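Local coordinates for extracellular ligand-binding receptor (Desulfitobacterium hafniense, PDB 4Q6B), which binds leucine and, as a substrate-binding component of an ABC transporter, probably delivers such amino acids for uptake into the cell, at residues A[24-32]-A[270-281]. Sequence-based numbering, arbitrary orientation.
Sequences DLFAEGLEL and FVEAFRREYGQP
Leu32 of helix 26-32 is a knob in a hole made by Ala273, Phe274, Glu277 and Tyr278 of helix 270-278, a worked example of how two steeply crossed helices (112° between their directions) interlock. Leu32 sends CD2 against the backbone of the other helix, 3.8 Å from Phe274 CA, because chi1 (-165°) swings its CG away from the backbone N, while its CD1 slides past Glu277 CB. Phe270 extends the apolar surface beside CD2. At the other end of the contact Leu25, in the N-cap position, brings CD1 to the edge of the Phe274 ring, 4.0 Å from CZ, while CD2 meets the Gln280 side chain coming from the opposite direction, 3.7 Å from NE2. The same aromatic edge also meets the backbone at Gly29, whose N is 3.8 Å from Phe274 CE2. Helix 284-301 closes the apolar side, its Ala286 and Tyr290 touching Phe274 and Leu32 respectively. The contact thus joins the helix lying on the five-stranded parallel sheet, through Phe26 and Leu30, to helix 265-278 from much later in the chain, away from the leucine pocket.

Ring faces supply a second kind of contact. The Tyr278 ring is sandwiched: Glu28 CB stands over its centre in a CH-pi contact, 3.7 Å from the centroid, and Glu277 CG of its own helix covers the opposite face.

One hydrogen bond crosses the contact, from Tyr278 OH to Glu31 OE1 (2.6 Å). The carboxylate lies nearly coplanar with the ring (16°) and accepts through its anti lone pair. Replacing Tyr278 by an alanine is likely to leave Glu31 OE1 without this donor and to open a gap beside Leu32 and the aliphatic part of Glu28. Apolar knob and ring contacts thus supply most of the buried surface, while one short hydrogen bond and two covered faces limit how the Tyr278 ring can turn.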
loop_
_atom_site.group_PDB
_atom_site.type_symbol
_atom_site.label_atom_id
_atom_site.label_comp_id
_atom_site.label_asym_id
_atom_site.label_seq_id
_atom_site.Cartn_x
_atom_site.Cartn_y
_atom_site.Cartn_z
ATOM N N ASP A 24 -0.826 13.485 2.538
ATOM C CA ASP A 24 0.047 12.311 2.677
ATOM C C ASP A 24 1.399 12.427 1.961
ATOM O O ASP A 24 2.120 11.413 1.803
ATOM C CB ASP A 24 -0.718 11.108 2.137
ATOM C CG ASP A 24 -1.069 11.255 0.669
ATOM O OD1 ASP A 24 -0.784 12.337 0.049
ATOM O OD2 ASP A 24 -1.607 10.270 0.114
ATOM N N LEU A 25 1.707 13.642 1.495
ATOM C CA LEU A 25 2.961 13.929 0.774
ATOM C C LEU A 25 3.134 13.118 -0.504
ATOM O O LEU A 25 4.256 12.952 -0.991
ATOM C CB LEU A 25 4.192 13.764 1.699
ATOM C CG LEU A 25 4.184 14.694 2.900
ATOM C CD1 LEU A 25 5.359 14.410 3.872
ATOM C CD2 LEU A 25 4.194 16.171 2.440
ATOM N N PHE A 26 2.034 12.641 -1.078
ATOM C CA PHE A 26 2.155 11.829 -2.271
ATOM C C PHE A 26 2.632 12.687 -3.451
ATOM O O PHE A 26 3.582 12.327 -4.184
ATOM C CB PHE A 26 0.818 11.178 -2.581
ATOM C CG PHE A 26 0.853 10.306 -3.765
ATOM C CD1 PHE A 26 1.621 9.147 -3.775
ATOM C CD2 PHE A 26 0.058 10.612 -4.881
ATOM C CE1 PHE A 26 1.619 8.339 -4.885
ATOM C CE2 PHE A 26 0.066 9.823 -6.005
ATOM C CZ PHE A 26 0.842 8.664 -6.005
ATOM N N ALA A 27 2.016 13.862 -3.601
ATOM C CA ALA A 27 2.402 14.795 -4.662
ATOM C C ALA A 27 3.863 15.211 -4.569
ATOM O O ALA A 27 4.530 15.335 -5.605
ATOM C CB ALA A 27 1.463 16.046 -4.684
ATOM N N GLU A 28 4.357 15.392 -3.340
ATOM C CA GLU A 28 5.746 15.750 -3.091
ATOM C C GLU A 28 6.687 14.624 -3.578
ATOM O O GLU A 28 7.711 14.884 -4.224
ATOM C CB GLU A 28 5.962 16.062 -1.601
ATOM C CG GLU A 28 5.416 17.426 -1.178
ATOM C CD GLU A 28 3.885 17.487 -1.010
ATOM O OE1 GLU A 28 3.391 18.604 -0.752
ATOM O OE2 GLU A 28 3.187 16.471 -1.078
ATOM N N GLY A 29 6.369 13.379 -3.264
ATOM C CA GLY A 29 7.234 12.270 -3.687
ATOM C C GLY A 29 7.282 12.123 -5.206
ATOM O O GLY A 29 8.363 11.890 -5.773
ATOM N N LEU A 30 6.120 12.257 -5.859
ATOM C CA LEU A 30 6.041 12.274 -7.330
ATOM C C LEU A 30 6.889 13.400 -7.883
ATOM O O LEU A 30 7.661 13.189 -8.849
ATOM C CB LEU A 30 4.606 12.474 -7.853
ATOM C CG LEU A 30 3.530 11.483 -7.409
ATOM C CD1 LEU A 30 2.167 11.987 -7.834
ATOM C CD2 LEU A 30 3.804 10.101 -8.067
ATOM N N GLU A 31 6.757 14.603 -7.328
ATOM C CA GLU A 31 7.449 15.773 -7.885
ATOM C C GLU A 31 8.976 15.659 -7.743
ATOM O O GLU A 31 9.722 15.969 -8.666
ATOM C CB GLU A 31 6.907 17.070 -7.249
ATOM C CG GLU A 31 7.638 18.360 -7.644
ATOM C CD GLU A 31 7.191 19.593 -6.851
ATOM O OE1 GLU A 31 7.602 19.765 -5.665
ATOM O OE2 GLU A 31 6.432 20.398 -7.431
ATOM N N LEU A 32 9.427 15.152 -6.608
ATOM C CA LEU A 32 10.856 14.885 -6.426
ATOM C C LEU A 32 11.393 13.898 -7.479
ATOM O O LEU A 32 12.506 14.068 -7.960
ATOM C CB LEU A 32 11.114 14.354 -5.009
ATOM C CG LEU A 32 12.572 14.365 -4.555
ATOM C CD1 LEU A 32 13.163 15.772 -4.318
ATOM C CD2 LEU A 32 12.767 13.538 -3.283
ATOM N N PHE A 270 17.237 9.354 -1.175
ATOM C CA PHE A 270 15.862 9.835 -1.247
ATOM C C PHE A 270 15.448 10.577 0.028
ATOM O O PHE A 270 14.845 11.688 -0.043
ATOM C CB PHE A 270 14.943 8.650 -1.507
ATOM C CG PHE A 270 13.485 8.932 -1.260
ATOM C CD1 PHE A 270 12.776 9.674 -2.166
ATOM C CD2 PHE A 270 12.850 8.469 -0.090
ATOM C CE1 PHE A 270 11.400 9.937 -1.948
ATOM C CE2 PHE A 270 11.450 8.712 0.121
ATOM C CZ PHE A 270 10.747 9.466 -0.813
ATOM N N VAL A 271 15.724 9.979 1.185
ATOM C CA VAL A 271 15.295 10.588 2.458
ATOM C C VAL A 271 15.921 11.988 2.610
ATOM O O VAL A 271 15.235 12.955 3.002
ATOM C CB VAL A 271 15.631 9.658 3.656
ATOM C CG1 VAL A 271 15.672 10.446 4.956
ATOM C CG2 VAL A 271 14.612 8.526 3.727
ATOM N N GLU A 272 17.224 12.102 2.318
ATOM C CA GLU A 272 17.913 13.383 2.410
ATOM C C GLU A 272 17.379 14.406 1.401
ATOM O O GLU A 272 17.136 15.574 1.753
ATOM C CB GLU A 272 19.416 13.211 2.205
ATOM C CG GLU A 272 20.185 14.527 2.293
ATOM C CD GLU A 272 20.066 15.216 3.655
ATOM O OE1 GLU A 272 19.709 14.541 4.655
ATOM O OE2 GLU A 272 20.340 16.440 3.722
ATOM N N ALA A 273 17.213 13.975 0.151
ATOM C CA ALA A 273 16.691 14.857 -0.895
ATOM C C ALA A 273 15.286 15.326 -0.533
ATOM O O ALA A 273 14.960 16.516 -0.697
ATOM C CB ALA A 273 16.677 14.138 -2.251
ATOM N N PHE A 274 14.477 14.413 -0.006
ATOM C CA PHE A 274 13.083 14.754 0.268
ATOM C C PHE A 274 13.061 15.774 1.425
ATOM O O PHE A 274 12.408 16.834 1.332
ATOM C CB PHE A 274 12.281 13.499 0.594
ATOM C CG PHE A 274 10.829 13.764 0.724
ATOM C CD1 PHE A 274 10.325 14.282 1.909
ATOM C CD2 PHE A 274 9.984 13.548 -0.342
ATOM C CE1 PHE A 274 8.968 14.590 2.044
ATOM C CE2 PHE A 274 8.623 13.840 -0.222
ATOM C CZ PHE A 274 8.129 14.360 1.000
ATOM N N ARG A 275 13.784 15.459 2.495
ATOM C CA ARG A 275 13.905 16.394 3.603
ATOM C C ARG A 275 14.392 17.786 3.198
ATOM O O ARG A 275 13.877 18.802 3.681
ATOM C CB ARG A 275 14.857 15.833 4.655
ATOM C CG ARG A 275 14.289 14.722 5.493
ATOM C CD ARG A 275 15.271 14.417 6.630
ATOM N NE ARG A 275 14.739 13.420 7.558
ATOM C CZ ARG A 275 14.064 13.714 8.669
ATOM N NH1 ARG A 275 13.826 14.982 8.990
ATOM N NH2 ARG A 275 13.623 12.740 9.460
ATOM N N ARG A 276 15.408 17.845 2.343
ATOM C CA ARG A 276 15.936 19.132 1.898
ATOM C C ARG A 276 14.945 19.949 1.074
ATOM O O ARG A 276 14.856 21.178 1.225
ATOM C CB ARG A 276 17.233 18.929 1.105
ATOM C CG ARG A 276 17.722 20.191 0.424
ATOM C CD ARG A 276 19.225 20.158 0.239
ATOM N NE ARG A 276 19.621 19.655 -1.076
ATOM C CZ ARG A 276 20.058 20.431 -2.069
ATOM N NH1 ARG A 276 20.150 21.747 -1.895
ATOM N NH2 ARG A 276 20.406 19.897 -3.238
ATOM N N GLU A 277 14.212 19.277 0.201
ATOM C CA GLU A 277 13.256 19.973 -0.655
ATOM C C GLU A 277 11.959 20.353 0.084
ATOM O O GLU A 277 11.413 21.454 -0.148
ATOM C CB GLU A 277 12.943 19.106 -1.885
ATOM C CG GLU A 277 11.974 19.763 -2.869
ATOM C CD GLU A 277 12.523 21.052 -3.503
ATOM O OE1 GLU A 277 13.742 21.117 -3.802
ATOM O OE2 GLU A 277 11.731 22.004 -3.708
ATOM N N TYR A 278 11.488 19.486 0.986
ATOM C CA TYR A 278 10.123 19.637 1.553
ATOM C C TYR A 278 10.100 19.921 3.048
ATOM O O TYR A 278 9.074 20.346 3.580
ATOM C CB TYR A 278 9.196 18.456 1.197
ATOM C CG TYR A 278 9.105 18.271 -0.289
ATOM C CD1 TYR A 278 8.496 19.238 -1.088
ATOM C CD2 TYR A 278 9.673 17.161 -0.906
ATOM C CE1 TYR A 278 8.426 19.113 -2.460
ATOM C CE2 TYR A 278 9.606 17.021 -2.295
ATOM C CZ TYR A 278 8.996 17.998 -3.050
ATOM O OH TYR A 278 8.927 17.871 -4.428
ATOM N N GLY A 279 11.224 19.724 3.732
ATOM C CA GLY A 279 11.328 20.231 5.090
ATOM C C GLY A 279 10.601 19.361 6.098
ATOM O O GLY A 279 10.305 19.808 7.204
ATOM N N GLN A 280 10.361 18.105 5.733
ATOM C CA GLN A 280 9.791 17.131 6.658
ATOM C C GLN A 280 10.108 15.731 6.121
ATOM O O GLN A 280 10.491 15.583 4.949
ATOM C CB GLN A 280 8.282 17.356 6.796
ATOM C CG GLN A 280 7.577 17.346 5.492
ATOM C CD GLN A 280 6.144 17.900 5.552
ATOM O OE1 GLN A 280 5.355 17.538 6.430
ATOM N NE2 GLN A 280 5.802 18.765 4.592
ATOM N N PRO A 281 9.979 14.698 6.969
ATOM C CA PRO A 281 10.319 13.341 6.541
ATOM C C PRO A 281 9.340 12.823 5.480
ATOM O O PRO A 281 8.167 13.193 5.531
ATOM C CB PRO A 281 10.099 12.523 7.811
ATOM C CG PRO A 281 10.150 13.493 8.920
ATOM C CD PRO A 281 9.507 14.711 8.364
#